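Local coordinates for protein acyltransferase (Actinoplanes teichomyceticus, PDB 4Q38) that probably transfers long-chain acyl groups from acyl-CoA to the amino sugar of teicoplanin-type glycopeptide antibiotics, and binds coenzyme A, at residues A[256-261]-A[326-331]. Sequence-based numbering, arbitrary orientation.
Sequences PQLEEY and RHWHMR
W328 reaches from the extended chain 326-331 to L258 and Y261 of the segment 256-261, whose first five residues form a 3-10 turn. Beyond CB, its CG stands beside the backbone N and anti to the carbonyl carbon (chi1 -66°), carrying the indole toward the turn. On the pyrrole side NE1 is hydrogen-bonded to the V318 carbonyl of helix 313-323. CZ2 is only loosely approached by Y261 CE2 (4.2 Å). The far end does most of the touching: CH2 lies 3.7 Å from Y261 CD2, the two rings meeting obliquely with planes at 54°. Next to it CZ3 presses against L258 CD2 at 3.5 Å and has Q257 CB 4.0 Å away, and the backbone N of L258 lies in the indole plane, off its edge. On the outer side R326 bends at chi3 and grips the exposed carboxylate of E260 end-on, NH1 to OE1 at 2.7 Å and NH2 to OE2 at 3.0 Å. Both bonds are nearly straight; the oxygens lie near the guanidinium plane, while the nitrogens reach their syn sides from somewhat out of the carboxylate plane, which fixes the rotation of the guanidinium. At the other end P256 CD rests 3.6 Å from R331 NH1, while the NE of that arginine pairs with D279. The contact joins the loop after strand 246-251 to the lead-in of strand 331-336, and through L258 borders W252 and I268 of the coenzyme A site in the GNAT-like domain.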
ATOM      1  N   PRO A 256      -0.458 -19.858  12.582  1.00 27.14           N
ATOM      2  CA  PRO A 256      -0.842 -20.471  13.875  1.00 27.14           C
ATOM      3  C   PRO A 256       0.318 -20.623  14.863  1.00 27.04           C
ATOM      4  O   PRO A 256       0.085 -20.845  16.048  1.00 27.51           O
ATOM      5  CB  PRO A 256      -1.373 -21.853  13.472  1.00 27.31           C
ATOM      6  CG  PRO A 256      -1.633 -21.770  12.010  1.00 26.38           C
ATOM      7  CD  PRO A 256      -0.632 -20.797  11.461  1.00 26.30           C
ATOM      8  N   GLN A 257       1.555 -20.479  14.395  1.00 28.31           N
ATOM      9  CA  GLN A 257       2.714 -20.505  15.294  1.00 28.53           C
ATOM     10  C   GLN A 257       2.704 -19.388  16.333  1.00 29.53           C
ATOM     11  O   GLN A 257       3.379 -19.492  17.347  1.00 29.31           O
ATOM     12  CB  GLN A 257       4.013 -20.441  14.511  1.00 29.15           C
ATOM     13  CG  GLN A 257       4.317 -21.678  13.686  1.00 31.07           C
ATOM     14  CD  GLN A 257       5.598 -21.501  12.895  1.00 33.56           C
ATOM     15  OE1 GLN A 257       5.694 -20.608  12.045  1.00 34.58           O
ATOM     16  NE2 GLN A 257       6.593 -22.331  13.181  1.00 30.85           N
ATOM     17  N   LEU A 258       1.948 -18.318  16.069  1.00 28.85           N
ATOM     18  CA  LEU A 258       1.815 -17.208  17.013  1.00 28.72           C
ATOM     19  C   LEU A 258       1.188 -17.649  18.332  1.00 29.14           C
ATOM     20  O   LEU A 258       1.415 -17.029  19.373  1.00 30.62           O
ATOM     21  CB  LEU A 258       0.966 -16.084  16.403  1.00 28.63           C
ATOM     22  CG  LEU A 258       1.615 -15.278  15.285  1.00 29.74           C
ATOM     23  CD1 LEU A 258       0.552 -14.461  14.551  1.00 30.65           C
ATOM     24  CD2 LEU A 258       2.721 -14.392  15.843  1.00 29.15           C
ATOM     25  N   GLU A 259       0.398 -18.716  18.276  1.00 29.91           N
ATOM     26  CA  GLU A 259      -0.302 -19.251  19.453  1.00 31.76           C
ATOM     27  C   GLU A 259       0.645 -19.727  20.555  1.00 31.50           C
ATOM     28  O   GLU A 259       0.275 -19.736  21.728  1.00 33.26           O
ATOM     29  CB  GLU A 259      -1.253 -20.373  19.037  1.00 32.86           C
ATOM     30  CG  GLU A 259      -2.417 -19.894  18.175  1.00 35.09           C
ATOM     31  CD  GLU A 259      -2.933 -20.954  17.208  1.00 37.22           C
ATOM     32  OE1 GLU A 259      -3.539 -20.553  16.190  1.00 37.86           O
ATOM     33  OE2 GLU A 259      -2.732 -22.175  17.447  1.00 33.36           O
ATOM     34  N   GLU A 260       1.864 -20.095  20.171  1.00 32.61           N
ATOM     35  CA  GLU A 260       2.932 -20.422  21.121  1.00 34.72           C
ATOM     36  C   GLU A 260       3.328 -19.243  22.008  1.00 35.17           C
ATOM     37  O   GLU A 260       3.815 -19.439  23.120  1.00 32.33           O
ATOM     38  CB  GLU A 260       4.181 -20.902  20.381  1.00 35.34           C
ATOM     39  CG  GLU A 260       4.103 -22.340  19.892  1.00 37.92           C
ATOM     40  CD  GLU A 260       5.454 -22.924  19.529  1.00 37.97           C
ATOM     41  OE1 GLU A 260       5.506 -23.688  18.546  1.00 41.22           O
ATOM     42  OE2 GLU A 260       6.461 -22.635  20.217  1.00 39.83           O
ATOM     43  N   TYR A 261       3.130 -18.023  21.510  1.00 34.05           N
ATOM     44  CA  TYR A 261       3.738 -16.842  22.127  1.00 35.42           C
ATOM     45  C   TYR A 261       2.730 -15.823  22.632  1.00 36.86           C
ATOM     46  O   TYR A 261       2.941 -15.207  23.671  1.00 37.11           O
ATOM     47  CB  TYR A 261       4.695 -16.161  21.146  1.00 34.52           C
ATOM     48  CG  TYR A 261       5.764 -17.066  20.589  1.00 35.46           C
ATOM     49  CD1 TYR A 261       6.976 -17.248  21.267  1.00 35.96           C
ATOM     50  CD2 TYR A 261       5.573 -17.743  19.387  1.00 34.45           C
ATOM     51  CE1 TYR A 261       7.959 -18.082  20.760  1.00 35.84           C
ATOM     52  CE2 TYR A 261       6.553 -18.575  18.872  1.00 35.84           C
ATOM     53  CZ  TYR A 261       7.741 -18.741  19.568  1.00 35.54           C
ATOM     54  OH  TYR A 261       8.714 -19.562  19.059  1.00 36.78           O
ATOM     55  N   ARG A 326      13.918 -21.064  14.162  1.00 39.89           N
ATOM     56  CA  ARG A 326      12.614 -21.355  13.573  1.00 40.49           C
ATOM     57  C   ARG A 326      12.150 -20.225  12.641  1.00 39.91           C
ATOM     58  O   ARG A 326      12.739 -19.145  12.639  1.00 38.75           O
ATOM     59  CB  ARG A 326      11.601 -21.659  14.684  1.00 38.75           C
ATOM     60  CG  ARG A 326      12.099 -22.739  15.646  1.00 38.23           C
ATOM     61  CD  ARG A 326      11.227 -22.848  16.879  1.00 37.93           C
ATOM     62  NE  ARG A 326       9.898 -23.341  16.531  1.00 35.98           N
ATOM     63  CZ  ARG A 326       8.869 -23.355  17.364  1.00 36.35           C
ATOM     64  NH1 ARG A 326       7.696 -23.821  16.949  1.00 38.37           N
ATOM     65  NH2 ARG A 326       9.008 -22.903  18.607  1.00 35.91           N
ATOM     66  N   HIS A 327      11.115 -20.491  11.841  1.00 39.83           N
ATOM     67  CA  HIS A 327      10.684 -19.566  10.783  1.00 39.23           C
ATOM     68  C   HIS A 327       9.219 -19.229  10.836  1.00 38.41           C
ATOM     69  O   HIS A 327       8.387 -20.060  11.224  1.00 36.67           O
ATOM     70  CB  HIS A 327      11.041 -20.109   9.399  1.00 40.96           C
ATOM     71  CG  HIS A 327      12.526 -20.308   9.186  1.00 44.28           C
ATOM     72  ND1 HIS A 327      13.070 -21.521   8.954  1.00 46.42           N
ATOM     73  CD2 HIS A 327      13.581 -19.400   9.200  1.00 44.29           C
ATOM     74  CE1 HIS A 327      14.406 -21.395   8.820  1.00 47.13           C
ATOM     75  NE2 HIS A 327      14.719 -20.098   8.973  1.00 46.16           N
ATOM     76  N   TRP A 328       8.909 -17.997  10.438  1.00 35.83           N
ATOM     77  CA  TRP A 328       7.540 -17.491  10.366  1.00 34.07           C
ATOM     78  C   TRP A 328       7.017 -17.635   8.966  1.00 34.63           C
ATOM     79  O   TRP A 328       7.772 -17.496   8.003  1.00 34.10           O
ATOM     80  CB  TRP A 328       7.500 -16.032  10.791  1.00 32.72           C
ATOM     81  CG  TRP A 328       7.838 -15.787  12.247  1.00 32.56           C
ATOM     82  CD1 TRP A 328       9.014 -15.253  12.774  1.00 32.23           C
ATOM     83  CD2 TRP A 328       6.985 -16.050  13.413  1.00 32.49           C
ATOM     84  NE1 TRP A 328       8.944 -15.165  14.146  1.00 32.34           N
ATOM     85  CE2 TRP A 328       7.754 -15.632  14.591  1.00 32.48           C
ATOM     86  CE3 TRP A 328       5.703 -16.568  13.592  1.00 32.52           C
ATOM     87  CZ2 TRP A 328       7.241 -15.738  15.880  1.00 32.95           C
ATOM     88  CZ3 TRP A 328       5.203 -16.678  14.895  1.00 32.60           C
ATOM     89  CH2 TRP A 328       5.952 -16.269  16.011  1.00 32.16           C
ATOM     90  N   HIS A 329       5.717 -17.907   8.834  1.00 33.35           N
ATOM     91  CA  HIS A 329       5.119 -18.157   7.526  1.00 32.54           C
ATOM     92  C   HIS A 329       3.886 -17.345   7.293  1.00 33.30           C
ATOM     93  O   HIS A 329       3.018 -17.241   8.166  1.00 30.94           O
ATOM     94  CB  HIS A 329       4.772 -19.637   7.361  1.00 34.17           C
ATOM     95  CG  HIS A 329       5.879 -20.573   7.779  1.00 34.79           C
ATOM     96  ND1 HIS A 329       7.093 -20.567   7.192  1.00 35.02           N
ATOM     97  CD2 HIS A 329       5.921 -21.558   8.769  1.00 35.98           C
ATOM     98  CE1 HIS A 329       7.880 -21.496   7.777  1.00 36.36           C
ATOM     99  NE2 HIS A 329       7.161 -22.103   8.741  1.00 36.19           N
ATOM    100  N   MET A 330       3.792 -16.769   6.097  1.00 32.97           N
ATOM    101  CA  MET A 330       2.544 -16.167   5.646  1.00 34.89           C
ATOM    102  C   MET A 330       1.529 -17.280   5.456  1.00 33.54           C
ATOM    103  O   MET A 330       1.839 -18.305   4.852  1.00 34.71           O
ATOM    104  CB  MET A 330       2.741 -15.441   4.316  1.00 37.51           C
ATOM    105  CG  MET A 330       1.511 -14.664   3.861  1.00 41.44           C
ATOM    106  SD  MET A 330       1.674 -13.974   2.198  1.00 48.18           S
ATOM    107  CE  MET A 330       1.393 -15.435   1.195  1.00 43.40           C
ATOM    108  N   ARG A 331       0.325 -17.096   5.976  1.00 30.88           N
ATOM    109  CA  ARG A 331      -0.724 -18.087   5.744  1.00 30.03           C
ATOM    110  C   ARG A 331      -1.903 -17.411   5.066  1.00 30.26           C
ATOM    111  O   ARG A 331      -2.078 -16.195   5.177  1.00 27.59           O
ATOM    112  CB  ARG A 331      -1.147 -18.782   7.043  1.00 29.26           C
ATOM    113  CG  ARG A 331      -0.029 -19.545   7.763  1.00 29.81           C
ATOM    114  CD  ARG A 331       0.540 -20.713   6.958  1.00 29.45           C
ATOM    115  NE  ARG A 331      -0.465 -21.710   6.580  1.00 30.70           N
ATOM    116  CZ  ARG A 331      -0.858 -22.725   7.350  1.00 29.28           C
ATOM    117  NH1 ARG A 331      -0.340 -22.903   8.561  1.00 29.15           N
ATOM    118  NH2 ARG A 331      -1.779 -23.561   6.906  1.00 30.14           N
TER